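Local coordinates for glucose-6-phosphate 1-dehydrogenase (Kluyveromyces lactis, PDB 7E6I), which catalyses the NADP+-dependent oxidation of glucose 6-phosphate to 6-phosphogluconolactone, the rate-limiting first step of the oxidative pentose phosphate pathway, and so probably supplies NADPH, at residues T3-N8 and D421-D426; I45-S50 and G89-D94; K345-I350 and E367-I372. All blocks are in the same frame, centred on the assembly; numbering follows the deposited sequence.

Contact 1 of 3, residues T3-N8 and D421-D426; sequences TQFDEN and DALLGD
Gln4 lays the amide end of its side chain over one methyl of Leu424, with CD of Gln4 3.6 Å from CD2 of Leu424. The chain runs straight on beyond CG (chi2 -174°), which draws CG, CD, OE1 and NE2 past that single methyl. The methyl is met by van der Waals contact alone, and no hydrogen bond joins the two side chains.

One residue further on, the backbone takes over. Phe5 N donates to Leu423 O at 3.0 Å, the one hydrogen bond between 3-8 and 421-426, and it reaches the oxygen from above the carbonyl plane. Leu423 O also lies obliquely against the Phe5 ring and accepts a weak bond from Arg148. CB of Phe5 rests on CD2 of Leu423 at 4.1 Å.

The acceptor lies in the last turn of helix 414-423, where a carbonyl commonly lacks a helical partner. Gly425, with positive phi, closes a Schellman motif in which Asp426 N bonds to Asp421 O and Gly425 N to Ala422 O.

The N-terminal arm thus lies across the C-terminal end of helix 414-423, part of the C-terminal domain, and both pack on the parallel sheet of the NAD-binding domain. Phe5 stacks on His117 and makes a cation-pi contact with Arg148, while Leu423 touches Leu119 of strand 117-122 and Ala422 touches Ile150 of strand 146-152.

Contact 2 of 3, residues I45-S50 and G89-D94; sequences IGYARS and GPYDSD
Tyr47 and Tyr91 run antiparallel alongside each other, CD1 of Tyr47 lying 3.8 Å from CE1 of Tyr91. Their ring planes are inclined at 36°. Tyr47 gets there because its CG stands anti to the backbone N (chi1 -176°), which carries the ring out from the end of strand 43-48 to the loop 89-94. Its hydroxyl then donates to Pro90 O at 2.6 Å, with the oxygen at the ring edge but the hydroxyl above the carbonyl plane.

Tyr91 turns the other way, its CG beside its own backbone N, and runs back toward the strand, bringing OH to 3.6 Å from CB of Ala48. Arg49, bent at chi2 and chi3, passes CG and CD over the rim of the Tyr91 ring, CD 3.4 Å from CE2, and brings its guanidinium round to the ring edge, the two planes 37° apart. The backbones are tied by Gly89 N to Ala48 O at 3.0 Å, and Arg49 CA sends a CH...O contact to Gly89 O.

With an alanine in place of Tyr91, the Tyr47 ring and the aliphatic part of Arg49 would probably lose their shared aromatic partner, leaving the arginine freer to turn.

Arg49 is, by similarity, an NADP+ ligand, and Tyr91 also approaches Gly15 of the same predicted site. The contact sets a cationic side chain against an aromatic ring at the edge of the probable cofactor site of the Rossmann-type domain, consistent with Arg49 meeting an anionic part of NADP+.

Contact 3 of 3, residues K345-I350 and E367-I372; sequences KVEIRI and ELVIRI
Glu347 faces Arg371 in a non-hydrogen-bonded pair of two antiparallel strands, OE2 of Glu347 lying 3.0 Å from NE of Arg371 in a salt bridge whose flat groups are inclined by 26°. The other carboxylate oxygen is gripped twice from its own strand: Lys345 NZ and Arg349 NH2 each reach OE1 of Glu347 at 3.0 Å, from opposite faces of the carboxylate. Arg349 also sends NH1 to OE2 of Glu367 at 3.0 Å, in the guanidinium plane and nearly along the acceptor's C-O axis, although the two planes stand almost perpendicular (84°). Glu367 OE2 has a second partner in Tyr480.

Val369 fills the space within this network. Its CG2 sits over one face of the Arg349 guanidinium, 3.3 Å from NH1, and its CG1 touches CG of Glu347 at 3.6 Å. Arg349 turns at chi3 (-71°), which swings its guanidinium over the valine.

The backbone pairing probably sets the spacing of these side chains. Ile348 and Ile350 form two-way backbone bonds with Ile370 and Leu368 respectively, and Ile372 N bonds to Val346 O. Ile348, Ile350, Leu368 and Ile370 lie on the other side of the sheet, where Ile348 and Ile370 meet Leu193 of helix 193-198.

Lys345, Arg349 and Arg371 are, by similarity, ligands of the second NADP+. Glu347 and Glu367 probably offset part of their charge and hold them in place, so that the polar face of the sheet is consistent with a basic surface prepared for an anionic cofactor.

Contact 3 is the buried one, joining neighbouring strands of the large mixed sheet, whereas contacts 1 and 2 are partly buried: contact 1 packs on strands 117-122 and 146-152, and contact 2 lies at the C-terminal ends of strands 43-48 and 84-88. Contact 1 joins the N-terminal arm to a helix end of the C-terminal domain; contact 2 stays within the NAD-binding domain. Along the chain, contacts 2 and 3 both fall inside the long loop closed by contact 1, yet their centres are about 43 Å apart. One backbone bond and van der Waals touches make contact 1, aromatic packing dominates contact 2, and contact 3 combines regular strand pairing with a network of charges.

Contact 1 of 3, residues T3-N8 and D421-D426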
# COMPACT_ATOMS: atom_id res chain seq x y z
N THR A 3 -8.00 20.70 -10.22
CA THR A 3 -8.91 21.48 -9.40
C THR A 3 -9.04 20.87 -8.01
O THR A 3 -9.28 19.67 -7.86
CB THR A 3 -10.27 21.55 -10.08
OG1 THR A 3 -10.09 21.94 -11.45
CG2 THR A 3 -11.17 22.55 -9.36
N GLN A 4 -8.91 21.71 -6.98
CA GLN A 4 -9.05 21.23 -5.61
C GLN A 4 -10.51 21.30 -5.17
O GLN A 4 -11.26 22.19 -5.55
CB GLN A 4 -8.17 22.04 -4.67
CG GLN A 4 -6.67 21.92 -5.01
CD GLN A 4 -5.79 22.62 -3.99
OE1 GLN A 4 -6.29 23.28 -3.07
NE2 GLN A 4 -4.48 22.49 -4.14
N PHE A 5 -10.91 20.30 -4.38
CA PHE A 5 -12.26 20.16 -3.86
C PHE A 5 -12.27 20.73 -2.44
O PHE A 5 -11.59 20.19 -1.56
CB PHE A 5 -12.71 18.70 -3.83
CG PHE A 5 -13.04 18.09 -5.18
CD1 PHE A 5 -12.75 18.76 -6.36
CD2 PHE A 5 -13.63 16.82 -5.25
CE1 PHE A 5 -13.05 18.18 -7.60
CE2 PHE A 5 -13.94 16.22 -6.49
CZ PHE A 5 -13.64 16.90 -7.66
N ASP A 6 -13.04 21.79 -2.23
CA ASP A 6 -13.12 22.44 -0.92
C ASP A 6 -14.57 22.58 -0.47
O ASP A 6 -15.05 21.76 0.32
CB ASP A 6 -12.43 23.80 -0.95
CG ASP A 6 -11.98 24.29 0.43
OD1 ASP A 6 -12.23 23.59 1.44
OD2 ASP A 6 -11.37 25.38 0.50
N GLU A 7 -15.28 23.57 -0.99
CA GLU A 7 -16.63 23.90 -0.53
C GLU A 7 -17.68 23.14 -1.32
O GLU A 7 -17.57 22.97 -2.53
CB GLU A 7 -16.90 25.40 -0.64
CG GLU A 7 -15.69 26.31 -0.42
CD GLU A 7 -14.74 26.39 -1.65
OE1 GLU A 7 -15.21 26.18 -2.79
OE2 GLU A 7 -13.53 26.66 -1.46
N ASN A 8 -18.71 22.67 -0.60
CA ASN A 8 -19.89 22.06 -1.22
C ASN A 8 -19.55 20.82 -2.04
O ASN A 8 -20.27 20.46 -2.98
CB ASN A 8 -20.66 23.08 -2.06
CG ASN A 8 -20.87 24.38 -1.32
OD1 ASN A 8 -21.19 24.38 -0.12
ND2 ASN A 8 -20.66 25.50 -2.00
N ASP A 421 -5.42 13.55 -0.73
CA ASP A 421 -4.76 13.69 -2.03
C ASP A 421 -5.77 13.62 -3.17
O ASP A 421 -5.65 14.35 -4.17
CB ASP A 421 -3.70 12.61 -2.21
CG ASP A 421 -2.46 12.86 -1.39
OD1 ASP A 421 -2.42 13.87 -0.65
OD2 ASP A 421 -1.52 12.03 -1.47
N ALA A 422 -6.76 12.73 -3.04
CA ALA A 422 -7.82 12.65 -4.04
C ALA A 422 -8.62 13.95 -4.10
O ALA A 422 -8.90 14.47 -5.19
CB ALA A 422 -8.73 11.46 -3.72
N LEU A 423 -8.99 14.50 -2.93
CA LEU A 423 -9.72 15.76 -2.92
C LEU A 423 -8.93 16.84 -3.65
O LEU A 423 -9.49 17.63 -4.40
CB LEU A 423 -10.04 16.19 -1.48
CG LEU A 423 -11.05 15.30 -0.73
CD1 LEU A 423 -11.20 15.68 0.72
CD2 LEU A 423 -12.39 15.35 -1.41
N LEU A 424 -7.60 16.83 -3.49
CA LEU A 424 -6.74 17.79 -4.18
C LEU A 424 -6.43 17.39 -5.62
O LEU A 424 -5.77 18.16 -6.32
CB LEU A 424 -5.43 17.98 -3.41
CG LEU A 424 -5.55 18.34 -1.92
CD1 LEU A 424 -4.24 18.08 -1.20
CD2 LEU A 424 -5.98 19.78 -1.74
N GLY A 425 -6.89 16.24 -6.09
CA GLY A 425 -6.65 15.85 -7.47
C GLY A 425 -5.24 15.35 -7.79
O GLY A 425 -4.88 15.29 -8.97
N ASP A 426 -4.45 14.97 -6.78
CA ASP A 426 -3.05 14.60 -6.98
C ASP A 426 -2.92 13.09 -7.13
O ASP A 426 -3.11 12.35 -6.15
CB ASP A 426 -2.21 15.12 -5.81
CG ASP A 426 -0.73 14.81 -5.96
OD1 ASP A 426 -0.34 14.07 -6.91
OD2 ASP A 426 0.07 15.33 -5.14

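Contact 2 of 3, residues I45-S50 and G89-D94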
# COMPACT_ATOMS: atom_id res chain seq x y z
N ILE A 45 -22.40 11.22 2.03
CA ILE A 45 -23.53 10.34 1.77
C ILE A 45 -23.05 8.89 1.72
O ILE A 45 -22.19 8.55 0.89
CB ILE A 45 -24.23 10.68 0.45
CG1 ILE A 45 -24.70 12.13 0.42
CG2 ILE A 45 -25.38 9.74 0.21
CD1 ILE A 45 -25.23 12.54 -0.94
N GLY A 46 -23.63 8.04 2.56
CA GLY A 46 -23.35 6.63 2.53
C GLY A 46 -24.46 5.89 1.79
O GLY A 46 -25.63 6.01 2.15
N TYR A 47 -24.07 5.12 0.78
CA TYR A 47 -25.00 4.37 -0.06
C TYR A 47 -24.71 2.88 0.07
O TYR A 47 -23.55 2.46 0.01
CB TYR A 47 -24.86 4.83 -1.53
CG TYR A 47 -25.82 4.23 -2.55
CD1 TYR A 47 -25.75 2.89 -2.91
CD2 TYR A 47 -26.76 5.03 -3.20
CE1 TYR A 47 -26.61 2.36 -3.86
CE2 TYR A 47 -27.62 4.50 -4.15
CZ TYR A 47 -27.54 3.17 -4.48
OH TYR A 47 -28.40 2.65 -5.42
N ALA A 48 -25.77 2.08 0.25
CA ALA A 48 -25.70 0.62 0.27
C ALA A 48 -27.12 0.06 0.10
O ALA A 48 -28.11 0.80 0.10
CB ALA A 48 -25.05 0.09 1.55
N ARG A 49 -27.20 -1.27 -0.08
CA ARG A 49 -28.48 -1.90 -0.37
C ARG A 49 -29.38 -1.96 0.86
O ARG A 49 -30.59 -1.74 0.75
CB ARG A 49 -28.27 -3.31 -0.94
CG ARG A 49 -27.15 -3.42 -1.98
CD ARG A 49 -26.27 -4.70 -1.87
NE ARG A 49 -25.88 -5.08 -0.51
CZ ARG A 49 -24.93 -4.49 0.24
NH1 ARG A 49 -24.26 -3.43 -0.22
NH2 ARG A 49 -24.67 -4.91 1.46
N SER A 50 -28.82 -2.25 2.03
CA SER A 50 -29.62 -2.37 3.25
C SER A 50 -30.36 -1.07 3.53
O SER A 50 -30.00 0.00 3.05
CB SER A 50 -28.76 -2.70 4.46
OG SER A 50 -28.17 -3.98 4.37
N GLY A 89 -30.36 1.67 -1.68
CA GLY A 89 -30.68 1.34 -3.04
C GLY A 89 -29.78 0.25 -3.57
O GLY A 89 -28.70 -0.01 -3.02
N PRO A 90 -30.20 -0.40 -4.64
CA PRO A 90 -29.36 -1.45 -5.24
C PRO A 90 -28.22 -0.83 -6.03
O PRO A 90 -28.30 0.30 -6.51
CB PRO A 90 -30.34 -2.20 -6.15
CG PRO A 90 -31.36 -1.17 -6.52
CD PRO A 90 -31.45 -0.18 -5.40
N TYR A 91 -27.14 -1.60 -6.15
CA TYR A 91 -26.07 -1.20 -7.06
C TYR A 91 -26.41 -1.56 -8.50
O TYR A 91 -25.81 -0.99 -9.43
CB TYR A 91 -24.74 -1.85 -6.67
CG TYR A 91 -24.35 -1.70 -5.21
CD1 TYR A 91 -24.12 -0.44 -4.66
CD2 TYR A 91 -24.19 -2.81 -4.40
CE1 TYR A 91 -23.77 -0.30 -3.33
CE2 TYR A 91 -23.83 -2.68 -3.07
CZ TYR A 91 -23.63 -1.42 -2.53
OH TYR A 91 -23.27 -1.30 -1.21
N ASP A 92 -27.38 -2.45 -8.68
CA ASP A 92 -27.73 -3.13 -9.92
C ASP A 92 -28.68 -2.35 -10.82
O ASP A 92 -28.91 -2.77 -11.96
CB ASP A 92 -28.38 -4.47 -9.56
CG ASP A 92 -27.94 -5.59 -10.45
OD1 ASP A 92 -27.16 -6.45 -9.99
OD2 ASP A 92 -28.38 -5.63 -11.62
N SER A 93 -29.26 -1.26 -10.33
CA SER A 93 -30.43 -0.68 -10.99
C SER A 93 -30.43 0.83 -10.85
O SER A 93 -29.99 1.38 -9.83
CB SER A 93 -31.73 -1.26 -10.41
OG SER A 93 -32.77 -1.24 -11.37
N ASP A 94 -31.00 1.50 -11.85
CA ASP A 94 -30.86 2.94 -12.00
C ASP A 94 -31.66 3.75 -10.99
O ASP A 94 -31.40 4.95 -10.85
CB ASP A 94 -31.27 3.38 -13.41
CG ASP A 94 -30.64 2.52 -14.51
OD1 ASP A 94 -29.43 2.23 -14.45
OD2 ASP A 94 -31.38 2.17 -15.45

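Contact 3 of 3, residues K345-I350 and E367-I372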
# COMPACT_ATOMS: atom_id res chain seq x y z
N LYS A 345 6.71 -6.10 11.16
CA LYS A 345 7.74 -5.20 10.66
C LYS A 345 7.61 -5.04 9.16
O LYS A 345 7.46 -6.03 8.43
CB LYS A 345 9.11 -5.79 10.98
CG LYS A 345 10.23 -4.85 11.14
CD LYS A 345 11.42 -5.62 11.71
CE LYS A 345 12.13 -6.47 10.68
NZ LYS A 345 13.60 -6.51 10.95
N VAL A 346 7.71 -3.81 8.67
CA VAL A 346 7.97 -3.57 7.26
C VAL A 346 9.21 -2.70 7.17
O VAL A 346 9.28 -1.63 7.80
CB VAL A 346 6.78 -2.91 6.54
CG1 VAL A 346 7.20 -2.48 5.13
CG2 VAL A 346 5.60 -3.88 6.46
N GLU A 347 10.17 -3.13 6.36
CA GLU A 347 11.52 -2.59 6.47
C GLU A 347 12.22 -2.65 5.12
O GLU A 347 12.04 -3.61 4.35
CB GLU A 347 12.30 -3.38 7.52
CG GLU A 347 13.49 -2.69 8.07
CD GLU A 347 14.03 -3.40 9.31
OE1 GLU A 347 14.81 -4.38 9.14
OE2 GLU A 347 13.67 -2.97 10.44
N ILE A 348 13.04 -1.63 4.86
CA ILE A 348 13.92 -1.56 3.70
C ILE A 348 15.36 -1.66 4.19
O ILE A 348 15.75 -0.93 5.10
CB ILE A 348 13.74 -0.25 2.92
CG1 ILE A 348 12.33 -0.11 2.37
CG2 ILE A 348 14.82 -0.10 1.84
CD1 ILE A 348 11.96 1.34 2.16
N ARG A 349 16.15 -2.52 3.57
CA ARG A 349 17.55 -2.68 3.99
C ARG A 349 18.43 -2.60 2.76
O ARG A 349 18.25 -3.37 1.82
CB ARG A 349 17.76 -4.01 4.72
CG ARG A 349 19.11 -4.16 5.42
CD ARG A 349 19.15 -5.48 6.19
NE ARG A 349 18.27 -5.40 7.34
CZ ARG A 349 18.66 -4.88 8.50
NH1 ARG A 349 19.91 -4.43 8.65
NH2 ARG A 349 17.79 -4.81 9.52
N ILE A 350 19.38 -1.68 2.78
CA ILE A 350 20.26 -1.47 1.65
C ILE A 350 21.69 -1.60 2.16
O ILE A 350 22.07 -0.91 3.11
CB ILE A 350 20.02 -0.10 1.00
CG1 ILE A 350 18.68 -0.16 0.26
CG2 ILE A 350 21.15 0.23 0.06
CD1 ILE A 350 18.12 1.13 -0.13
N GLU A 367 25.44 0.46 5.67
CA GLU A 367 24.14 -0.16 5.58
C GLU A 367 23.12 0.90 5.94
O GLU A 367 23.37 1.74 6.80
CB GLU A 367 24.07 -1.36 6.53
CG GLU A 367 23.19 -2.47 6.07
CD GLU A 367 23.52 -3.81 6.75
OE1 GLU A 367 24.69 -4.30 6.67
OE2 GLU A 367 22.60 -4.36 7.37
N LEU A 368 21.99 0.88 5.24
CA LEU A 368 20.91 1.82 5.49
C LEU A 368 19.65 1.01 5.70
O LEU A 368 19.30 0.17 4.86
CB LEU A 368 20.72 2.79 4.31
CG LEU A 368 19.44 3.63 4.34
CD1 LEU A 368 19.49 4.59 5.51
CD2 LEU A 368 19.24 4.39 3.01
N VAL A 369 18.97 1.26 6.82
CA VAL A 369 17.70 0.62 7.14
C VAL A 369 16.64 1.70 7.30
O VAL A 369 16.84 2.67 8.04
CB VAL A 369 17.80 -0.24 8.42
CG1 VAL A 369 16.42 -0.71 8.85
CG2 VAL A 369 18.74 -1.43 8.20
N ILE A 370 15.52 1.53 6.60
CA ILE A 370 14.38 2.43 6.71
C ILE A 370 13.22 1.60 7.25
O ILE A 370 12.71 0.72 6.56
CB ILE A 370 14.02 3.05 5.35
CG1 ILE A 370 15.25 3.74 4.76
CG2 ILE A 370 12.85 4.02 5.47
CD1 ILE A 370 15.13 3.97 3.29
N ARG A 371 12.81 1.86 8.50
CA ARG A 371 11.65 1.17 9.06
C ARG A 371 10.39 1.93 8.70
O ARG A 371 10.22 3.09 9.10
CB ARG A 371 11.72 1.01 10.58
CG ARG A 371 10.77 -0.11 11.05
CD ARG A 371 11.03 -0.58 12.45
NE ARG A 371 11.68 -1.88 12.46
CZ ARG A 371 12.39 -2.32 13.49
NH1 ARG A 371 12.51 -1.55 14.57
NH2 ARG A 371 12.99 -3.52 13.46
N ILE A 372 9.50 1.27 7.97
CA ILE A 372 8.22 1.90 7.65
C ILE A 372 7.25 1.75 8.80
O ILE A 372 6.51 2.69 9.12
CB ILE A 372 7.68 1.30 6.35
CG1 ILE A 372 8.51 1.81 5.18
CG2 ILE A 372 6.18 1.60 6.19
CD1 ILE A 372 8.89 0.74 4.24